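Local coordinates for nucleoprotein (Human coronavirus NL63, PDB 5N4K) that probably packages the viral RNA genome into a helical ribonucleocapsid, this chain being its N-terminal RNA-binding domain, at residues M33-S38 with I139-E144. Numbering follows the deposited sequence. Where two conformers were deposited one is given.
Sequences MPLLVS and IALPPE
S38 and E144 bring the two backbones closest, with CA atoms 5.0 Å apart, and 35-38 and 141-144 run in roughly the same direction, 39° apart end to end. One hydrogen bond joins the two segments: S38 N donates to E144 O at 2.8 Å, with 153° at the hydrogen, and the donor lies in the carbonyl plane. The same oxygen receives a CA-H...O contact from V37 CA at 3.4 Å, so two donors of consecutive residues converge on it. The E144 side chain contributes its base rather than its charge, CB lying 3.9 Å from S38 O. With chi2 at 85° the side chain bends and carries its carboxylate off from 33-38, and OE2 forms a salt bridge with K41. Farther along, where the backbones have separated, leucine methyls bridge the gap: L35 CD1 meets L141 CD2 at 4.3 Å, a loose apolar touch, while L35 also packs on W66 and V147. After P142 and P143 the path turns at E144, and strand 145-147 then pairs antiparallel with 35-37, L36 bonding to S146. The contact therefore marks where a loop ends and enters the outermost strand, within this chain, of the antiparallel sheet in the coronavirus nucleocapsid N-terminal domain.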
ATOM      1  N   MET A  33       9.970  10.707   7.156  1.00 12.96           N
ATOM      2  CA  MET A  33      10.399  10.664   5.794  0.70 13.78           C
ATOM      3  C   MET A  33      10.756   9.253   5.368  1.00 12.81           C
ATOM      4  O   MET A  33      11.230   8.460   6.194  1.00 13.01           O
ATOM      5  CB  MET A  33      11.625  11.613   5.580  0.70 14.99           C
ATOM      6  CG  MET A  33      11.217  13.113   5.621  0.70 16.99           C
ATOM      7  SD  MET A  33      10.081  13.634   4.354  0.70 22.35           S
ATOM      8  CE  MET A  33      11.145  13.617   2.893  0.70 23.06           C
ATOM      9  N   PRO A  34      10.607   8.930   4.090  1.00 12.67           N
ATOM     10  CA  PRO A  34      11.033   7.609   3.592  1.00 12.96           C
ATOM     11  C   PRO A  34      12.529   7.482   3.495  1.00 15.14           C
ATOM     12  O   PRO A  34      13.290   8.479   3.503  1.00 15.48           O
ATOM     13  CB  PRO A  34      10.391   7.517   2.229  1.00 13.91           C
ATOM     14  CG  PRO A  34      10.269   8.949   1.773  1.00 14.42           C
ATOM     15  CD  PRO A  34      10.066   9.742   3.001  1.00 13.69           C
ATOM     16  N   LEU A  35      12.985   6.236   3.320  1.00 12.28           N
ATOM     17  CA  LEU A  35      14.319   5.943   2.863  1.00 13.33           C
ATOM     18  C   LEU A  35      14.203   5.554   1.390  1.00 13.67           C
ATOM     19  O   LEU A  35      13.165   5.034   0.897  1.00 13.22           O
ATOM     20  CB  LEU A  35      14.972   4.802   3.617  1.00 14.06           C
ATOM     21  CG  LEU A  35      14.938   4.986   5.111  1.00 15.72           C
ATOM     22  CD1 LEU A  35      15.544   3.706   5.771  1.00 16.31           C
ATOM     23  CD2 LEU A  35      15.626   6.234   5.531  1.00 16.25           C
ATOM     24  N   LEU A  36      15.339   5.717   0.677  1.00 14.32           N
ATOM     25  CA  LEU A  36      15.483   5.284  -0.673  1.00 14.69           C
ATOM     26  C   LEU A  36      16.364   4.007  -0.687  1.00 13.10           C
ATOM     27  O   LEU A  36      17.382   3.973  -0.011  1.00 14.36           O
ATOM     28  CB  LEU A  36      16.176   6.476  -1.424  1.00 18.25           C
ATOM     29  CG  LEU A  36      16.061   6.367  -2.886  1.00 23.45           C
ATOM     30  CD1 LEU A  36      14.623   6.625  -3.386  1.00 23.59           C
ATOM     31  CD2 LEU A  36      17.048   7.408  -3.466  1.00 25.66           C
ATOM     32  N   VAL A  37      15.986   3.025  -1.491  1.00 15.05           N
ATOM     33  CA  VAL A  37      16.752   1.784  -1.614  1.00 14.20           C
ATOM     34  C   VAL A  37      17.449   1.788  -2.950  1.00 15.22           C
ATOM     35  O   VAL A  37      16.811   1.553  -3.977  1.00 15.90           O
ATOM     36  CB  VAL A  37      15.875   0.557  -1.495  1.00 16.45           C
ATOM     37  CG1 VAL A  37      16.745  -0.667  -1.375  1.00 16.51           C
ATOM     38  CG2 VAL A  37      15.047   0.587  -0.235  1.00 17.50           C
ATOM     39  N   SER A  38      18.760   2.101  -2.933  1.00 15.09           N
ATOM     40  CA  SER A  38      19.508   2.147  -4.188  0.70 17.73           C
ATOM     41  C   SER A  38      20.165   0.764  -4.425  1.00 19.72           C
ATOM     42  O   SER A  38      19.827  -0.266  -3.748  1.00 24.36           O
ATOM     43  CB  SER A  38      20.459   3.336  -4.144  0.70 18.63           C
ATOM     44  OG  SER A  38      19.684   4.559  -4.025  0.70 22.73           O
ATOM     45  N   ILE A 139      21.902   2.581  14.737  1.00 16.26           N
ATOM     46  CA  ILE A 139      22.793   1.834  13.919  1.00 16.94           C
ATOM     47  C   ILE A 139      23.115   2.635  12.655  1.00 16.08           C
ATOM     48  O   ILE A 139      22.337   3.493  12.276  1.00 16.96           O
ATOM     49  CB  ILE A 139      22.285   0.428  13.530  1.00 16.71           C
ATOM     50  CG1 ILE A 139      20.932   0.513  12.848  1.00 17.88           C
ATOM     51  CG2 ILE A 139      22.064  -0.445  14.740  1.00 20.47           C
ATOM     52  CD1 ILE A 139      20.537  -0.804  12.143  1.00 20.83           C
ATOM     53  N   ALA A 140      24.214   2.333  12.005  1.00 18.46           N
ATOM     54  CA  ALA A 140      24.576   2.887  10.706  1.00 18.18           C
ATOM     55  C   ALA A 140      23.560   2.408   9.680  1.00 18.79           C
ATOM     56  O   ALA A 140      23.116   1.289   9.754  1.00 19.77           O
ATOM     57  CB  ALA A 140      25.976   2.471  10.283  1.00 22.74           C
ATOM     58  N   LEU A 141      23.223   3.246   8.725  1.00 18.83           N
ATOM     59  CA  LEU A 141      22.519   2.772   7.534  1.00 16.67           C
ATOM     60  C   LEU A 141      23.403   1.999   6.682  1.00 16.75           C
ATOM     61  O   LEU A 141      24.556   2.436   6.393  1.00 20.11           O
ATOM     62  CB  LEU A 141      21.990   3.913   6.697  1.00 19.38           C
ATOM     63  CG  LEU A 141      20.756   4.594   7.217  1.00 20.44           C
ATOM     64  CD1 LEU A 141      20.303   5.781   6.396  1.00 22.77           C
ATOM     65  CD2 LEU A 141      19.550   3.713   7.417  1.00 22.32           C
ATOM     66  N   PRO A 142      23.003   0.843   6.194  1.00 15.93           N
ATOM     67  CA  PRO A 142      23.727   0.174   5.140  1.00 16.45           C
ATOM     68  C   PRO A 142      23.906   1.015   3.895  1.00 15.97           C
ATOM     69  O   PRO A 142      23.131   1.926   3.663  1.00 16.68           O
ATOM     70  CB  PRO A 142      22.849  -1.087   4.869  1.00 19.55           C
ATOM     71  CG  PRO A 142      22.023  -1.263   6.138  1.00 24.02           C
ATOM     72  CD  PRO A 142      21.725   0.126   6.536  1.00 19.04           C
ATOM     73  N   PRO A 143      24.906   0.630   3.054  1.00 16.52           N
ATOM     74  CA  PRO A 143      25.228   1.477   1.894  1.00 20.38           C
ATOM     75  C   PRO A 143      24.071   1.676   0.934  1.00 19.12           C
ATOM     76  O   PRO A 143      23.971   2.703   0.258  1.00 18.43           O
ATOM     77  CB  PRO A 143      26.362   0.701   1.242  1.00 20.32           C
ATOM     78  CG  PRO A 143      26.969  -0.057   2.272  1.00 22.76           C
ATOM     79  CD  PRO A 143      25.862  -0.493   3.212  1.00 18.96           C
ATOM     80  N   GLU A 144      23.148   0.719   0.880  1.00 15.40           N
ATOM     81  CA  GLU A 144      22.012   0.785  -0.078  1.00 14.79           C
ATOM     82  C   GLU A 144      20.840   1.632   0.381  1.00 14.91           C
ATOM     83  O   GLU A 144      19.932   1.817  -0.411  1.00 14.67           O
ATOM     84  CB  GLU A 144      21.515  -0.630  -0.302  1.00 16.95           C
ATOM     85  CG  GLU A 144      22.520  -1.633  -0.838  1.00 17.49           C
ATOM     86  CD  GLU A 144      23.388  -2.312   0.227  1.00 18.66           C
ATOM     87  OE1 GLU A 144      23.339  -1.997   1.477  1.00 19.39           O
ATOM     88  OE2 GLU A 144      24.199  -3.152  -0.293  1.00 24.55           O
TER